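Local structure of response regulator receiver protein (Dyadobacter fermentans, 4XLT) at residues A[12-15]-A[16-20]; A[122-125]-A[126-129]. The protein probably acts as a receiver in two-component signalling, a CheY-like response regulator domain expected to be switched by phosphorylation of an aspartate. All coordinates share one frame; numbering follows the deposited sequence. Where two conformers were deposited one is given.

Contact 1: residues A[12-15]-A[16-20]; sequences SVFD and LFTQE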
loop_
_atom_site.group_PDB
_atom_site.type_symbol
_atom_site.label_atom_id
_atom_site.label_comp_id
_atom_site.label_asym_id
_atom_site.label_seq_id
_atom_site.Cartn_x
_atom_site.Cartn_y
_atom_site.Cartn_z
ATOM N N SER A 12 -18.632 22.315 -6.994
ATOM C CA SER A 12 -19.718 23.173 -6.537
ATOM C C SER A 12 -19.269 24.022 -5.356
ATOM O O SER A 12 -19.012 23.506 -4.268
ATOM C CB SER A 12 -20.942 22.343 -6.149
ATOM O OG SER A 12 -21.900 23.150 -5.489
ATOM N N VAL A 13 -19.179 25.329 -5.581
ATOM C CA VAL A 13 -18.699 26.252 -4.563
ATOM C C VAL A 13 -19.657 26.300 -3.377
ATOM O O VAL A 13 -19.228 26.365 -2.225
ATOM C CB VAL A 13 -18.509 27.665 -5.144
ATOM C CG1 VAL A 13 -17.927 28.598 -4.099
ATOM C CG2 VAL A 13 -17.603 27.609 -6.364
ATOM N N PHE A 14 -20.955 26.258 -3.662
ATOM C CA PHE A 14 -21.964 26.201 -2.610
ATOM C C PHE A 14 -21.794 24.952 -1.745
ATOM O O PHE A 14 -21.724 25.047 -0.520
ATOM C CB PHE A 14 -23.371 26.240 -3.210
ATOM C CG PHE A 14 -24.465 26.017 -2.205
ATOM C CD1 PHE A 14 -24.782 26.997 -1.276
ATOM C CD2 PHE A 14 -25.179 24.830 -2.190
ATOM C CE1 PHE A 14 -25.789 26.793 -0.346
ATOM C CE2 PHE A 14 -26.188 24.620 -1.265
ATOM C CZ PHE A 14 -26.493 25.603 -0.343
ATOM N N ASP A 15 -21.716 23.787 -2.385
ATOM C CA ASP A 15 -21.545 22.533 -1.654
ATOM C C ASP A 15 -20.228 22.514 -0.884
ATOM O O ASP A 15 -20.167 22.004 0.232
ATOM C CB ASP A 15 -21.609 21.330 -2.600
ATOM C CG ASP A 15 -22.993 21.120 -3.188
ATOM O OD1 ASP A 15 -23.968 21.670 -2.633
ATOM O OD2 ASP A 15 -23.105 20.399 -4.202
ATOM N N LEU A 16 -19.183 23.077 -1.484
ATOM C CA LEU A 16 -17.859 23.102 -0.870
ATOM C C LEU A 16 -17.865 23.816 0.480
ATOM O O LEU A 16 -17.462 23.245 1.494
ATOM C CB LEU A 16 -16.855 23.774 -1.809
ATOM C CG LEU A 16 -15.376 23.614 -1.465
ATOM C CD1 LEU A 16 -14.980 22.147 -1.479
ATOM C CD2 LEU A 16 -14.516 24.403 -2.434
ATOM N N PHE A 17 -18.329 25.062 0.488
ATOM C CA PHE A 17 -18.350 25.863 1.707
ATOM C C PHE A 17 -19.375 25.356 2.717
ATOM O O PHE A 17 -19.137 25.402 3.923
ATOM C CB PHE A 17 -18.627 27.330 1.374
ATOM C CG PHE A 17 -17.438 28.052 0.810
ATOM C CD1 PHE A 17 -16.527 28.668 1.651
ATOM C CD2 PHE A 17 -17.226 28.105 -0.558
ATOM C CE1 PHE A 17 -15.427 29.332 1.139
ATOM C CE2 PHE A 17 -16.127 28.767 -1.076
ATOM C CZ PHE A 17 -15.228 29.380 -0.228
ATOM N N THR A 18 -20.510 24.870 2.221
ATOM C CA THR A 18 -21.548 24.322 3.088
ATOM C C THR A 18 -21.033 23.111 3.858
ATOM O O THR A 18 -21.221 23.011 5.071
ATOM C CB THR A 18 -22.798 23.912 2.289
ATOM O OG1 THR A 18 -23.363 25.069 1.657
ATOM C CG2 THR A 18 -23.837 23.286 3.206
ATOM N N GLN A 19 -20.384 22.200 3.142
ATOM C CA GLN A 19 -19.819 21.001 3.750
ATOM C C GLN A 19 -18.757 21.367 4.777
ATOM O O GLN A 19 -18.699 20.785 5.862
ATOM C CB GLN A 19 -19.220 20.086 2.681
ATOM C CG GLN A 19 -18.856 18.707 3.191
ATOM C CD GLN A 19 -20.073 17.923 3.639
ATOM O OE1 GLN A 19 -20.342 17.799 4.835
ATOM N NE2 GLN A 19 -20.819 17.390 2.679
ATOM N N GLU A 20 -17.922 22.340 4.423
ATOM C CA GLU A 20 -16.875 22.826 5.317
ATOM C C GLU A 20 -17.483 23.337 6.614
ATOM O O GLU A 20 -16.980 23.060 7.703
ATOM C CB GLU A 20 -16.063 23.937 4.647
ATOM C CG GLU A 20 -15.044 24.602 5.562
ATOM C CD GLU A 20 -14.321 25.760 4.896
ATOM O OE1 GLU A 20 -14.830 26.280 3.882
ATOM O OE2 GLU A 20 -13.242 26.151 5.389
#
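Thr18 reaches back one helical turn to Phe14, beginning with CB of Thr18, which lies 3.2 Å from Phe14 O. From there OG1 takes the position anti to its own carbonyl carbon (chi1 -62°), which turns the Thr18 hydroxyl back along the helix to donate to Phe14 O at 2.7 Å. The same carbonyl oxygen accepts the i+4 backbone bond from Thr18 N, so two donors of one residue grip it from opposite faces of its plane; the hydroxyl stands well above that plane, about 40° out of it. OG1 of Thr18 also sits over one face of the Phe14 ring, offset toward the rim, with CE1 its nearest ring atom at 3.6 Å.

These are the first two turns of helix 13-25, the crossover helix between strands 4-9 and 31-35 in the beta-alpha-beta unit that opens the receiver fold. Ser12 is its N-cap: OG of Ser12 accepts from Asp15 N at 3.2 Å, while Ser12 O takes the i+4 bond from Leu16 N. Ser12 N in turn donates to Asp10 OD1, tying the cap to the preceding loop.

On the adjoining side of the helix, Val13 and Phe17 lie side by side and point the same way. CG1 of Val13 packs against CE2 of Phe17 at 3.5 Å, and Val13 O meets the Phe17 ring at its edge, in plane, 3.1 Å from CD2. The same oxygen receives Phe17 N in a nearly straight bond (175°).

Leu16 faces inward, against Ile8 and Thr34 of the neighbouring strands. OD2 of Asp15 is engaged by Lys115 in a salt bridge, while Asp15 O accepts Gln19 N at 2.9 Å.

Contact 2: residues A[122-125]-A[126-129]; sequences LREL and LKRW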
loop_
_atom_site.group_PDB
_atom_site.type_symbol
_atom_site.label_atom_id
_atom_site.label_comp_id
_atom_site.label_asym_id
_atom_site.label_seq_id
_atom_site.Cartn_x
_atom_site.Cartn_y
_atom_site.Cartn_z
ATOM N N LEU A 122 -20.625 9.344 9.246
ATOM C CA LEU A 122 -19.213 9.452 8.907
ATOM C C LEU A 122 -18.336 9.276 10.142
ATOM O O LEU A 122 -17.289 8.634 10.077
ATOM C CB LEU A 122 -18.921 10.793 8.233
ATOM C CG LEU A 122 -17.555 10.913 7.551
ATOM C CD1 LEU A 122 -17.692 11.555 6.185
ATOM C CD2 LEU A 122 -16.594 11.710 8.403
ATOM N N ARG A 123 -18.769 9.850 11.261
ATOM C CA ARG A 123 -18.039 9.740 12.521
ATOM C C ARG A 123 -17.873 8.281 12.947
ATOM O O ARG A 123 -16.815 7.882 13.439
ATOM C CB ARG A 123 -18.750 10.539 13.617
ATOM C CG ARG A 123 -18.299 10.217 15.036
ATOM C CD ARG A 123 -18.091 11.483 15.854
ATOM N NE ARG A 123 -19.180 12.441 15.673
ATOM C CZ ARG A 123 -19.118 13.716 16.041
ATOM N NH1 ARG A 123 -18.020 14.193 16.609
ATOM N NH2 ARG A 123 -20.154 14.520 15.836
ATOM N N GLU A 124 -18.918 7.487 12.748
ATOM C CA GLU A 124 -18.848 6.068 13.065
ATOM C C GLU A 124 -17.915 5.368 12.086
ATOM O O GLU A 124 -17.133 4.496 12.462
ATOM C CB GLU A 124 -20.241 5.434 13.029
ATOM C CG GLU A 124 -20.332 4.098 13.754
ATOM C CD GLU A 124 -20.087 4.220 15.250
ATOM O OE1 GLU A 124 -20.276 5.327 15.800
ATOM O OE2 GLU A 124 -19.703 3.209 15.876
ATOM N N LEU A 125 -17.999 5.776 10.825
ATOM C CA LEU A 125 -17.182 5.199 9.768
ATOM C C LEU A 125 -15.698 5.513 9.971
ATOM O O LEU A 125 -14.832 4.749 9.547
ATOM C CB LEU A 125 -17.656 5.710 8.406
ATOM C CG LEU A 125 -17.273 4.896 7.171
ATOM C CD1 LEU A 125 -17.583 3.422 7.383
ATOM C CD2 LEU A 125 -18.013 5.424 5.953
ATOM N N LEU A 126 -15.408 6.632 10.629
ATOM C CA LEU A 126 -14.024 7.001 10.914
ATOM C C LEU A 126 -13.410 6.102 11.985
ATOM O O LEU A 126 -12.192 5.923 12.025
ATOM C CB LEU A 126 -13.932 8.463 11.349
ATOM C CG LEU A 126 -14.274 9.512 10.293
ATOM C CD1 LEU A 126 -14.063 10.911 10.847
ATOM C CD2 LEU A 126 -13.460 9.295 9.029
ATOM N N LYS A 127 -14.254 5.547 12.853
ATOM C CA LYS A 127 -13.791 4.609 13.871
ATOM C C LYS A 127 -13.213 3.361 13.215
ATOM O O LYS A 127 -12.247 2.778 13.706
ATOM C CB LYS A 127 -14.928 4.219 14.821
ATOM C CG LYS A 127 -15.474 5.349 15.685
ATOM C CD LYS A 127 -16.419 4.802 16.753
ATOM C CE LYS A 127 -17.056 5.910 17.581
ATOM N NZ LYS A 127 -18.033 6.716 16.797
ATOM N N ARG A 128 -13.816 2.961 12.100
ATOM C CA ARG A 128 -13.384 1.776 11.368
ATOM C C ARG A 128 -12.047 1.982 10.659
ATOM O O ARG A 128 -11.200 1.088 10.646
ATOM C CB ARG A 128 -14.449 1.364 10.345
ATOM C CG ARG A 128 -15.612 0.573 10.925
ATOM C CD ARG A 128 -16.649 0.235 9.857
ATOM N NE ARG A 128 -16.048 -0.356 8.661
ATOM C CZ ARG A 128 -16.736 -0.733 7.585
ATOM N NH1 ARG A 128 -18.054 -0.583 7.555
ATOM N NH2 ARG A 128 -16.111 -1.259 6.537
ATOM N N TRP A 129 -11.857 3.161 10.078
ATOM C CA TRP A 129 -10.736 3.371 9.168
ATOM C C TRP A 129 -9.589 4.167 9.780
ATOM O O TRP A 129 -8.466 4.128 9.278
ATOM C CB TRP A 129 -11.239 4.042 7.894
ATOM C CG TRP A 129 -12.206 3.169 7.180
ATOM C CD1 TRP A 129 -13.560 3.297 7.151
ATOM C CD2 TRP A 129 -11.895 1.992 6.428
ATOM N NE1 TRP A 129 -14.114 2.284 6.408
ATOM C CE2 TRP A 129 -13.111 1.468 5.953
ATOM C CE3 TRP A 129 -10.702 1.338 6.099
ATOM C CZ2 TRP A 129 -13.172 0.318 5.165
ATOM C CZ3 TRP A 129 -10.763 0.195 5.316
ATOM C CH2 TRP A 129 -11.990 -0.302 4.858
#
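The last two turns of helix 119-129, the C-terminal helix of the receiver domain, carry a Glu124-Lys127 salt bridge on their exposed side. Lys127 NZ donates to Glu124 OE1 at 2.8 Å, arriving from above the carboxylate plane, about 55° out of it. The lysine chain runs extended as far as CE and bends only at its last torsion (chi4 69°), which brings the ammonium round to the carboxylate; on the way CD of Lys127 passes 3.8 Å from Glu124 OE2.

The other side of this helix lies on the parallel sheet of the CheY-like fold. Here Leu122 and Leu126 cross, CD2 of Leu122 meeting CD1 of Leu126 at 3.6 Å, and both press on Phe6. Leu126 N gives its main bond to Leu122 O.

Leu125 and Trp129 run side by side. CD1 of Leu125 approaches the indole at its edge, in plane, 3.8 Å from Trp129 NE1, and Leu125 O comes within 3.1 Å of Trp129 CD1. Backbone bonds weaken toward the end of the helix: Leu125 O receives both Arg128 N and Trp129 N, each at poor geometry. The CD1 methyl of Leu125 lies 4.0 Å from Arg128 NH1, over a face of the guanidinium. Arg128 also packs on Ser47 of the second subunit, and its NH2 makes a weak hydrogen bond to Gln48 O there.

In the fold
Going along the chain from the N terminus, strand 4-9 leads through a short loop into contact 1, at the start of helix 13-25, after which the chain returns to the sheet as strand 31-35. Contact 2 comes only near the other end, in helix 119-129, after the last strand, 109-114. The two are therefore in series, neither nesting nor crossing, and each closes no more than local turns of its own helix. The centres of contact 1 and contact 2 lie about 22 Å apart, and the two do not touch. Strand 4-9 links them: Ile8 meets Leu16 and Gln19 of contact 1, whereas Met4 and Phe6 meet leucines of contact 2.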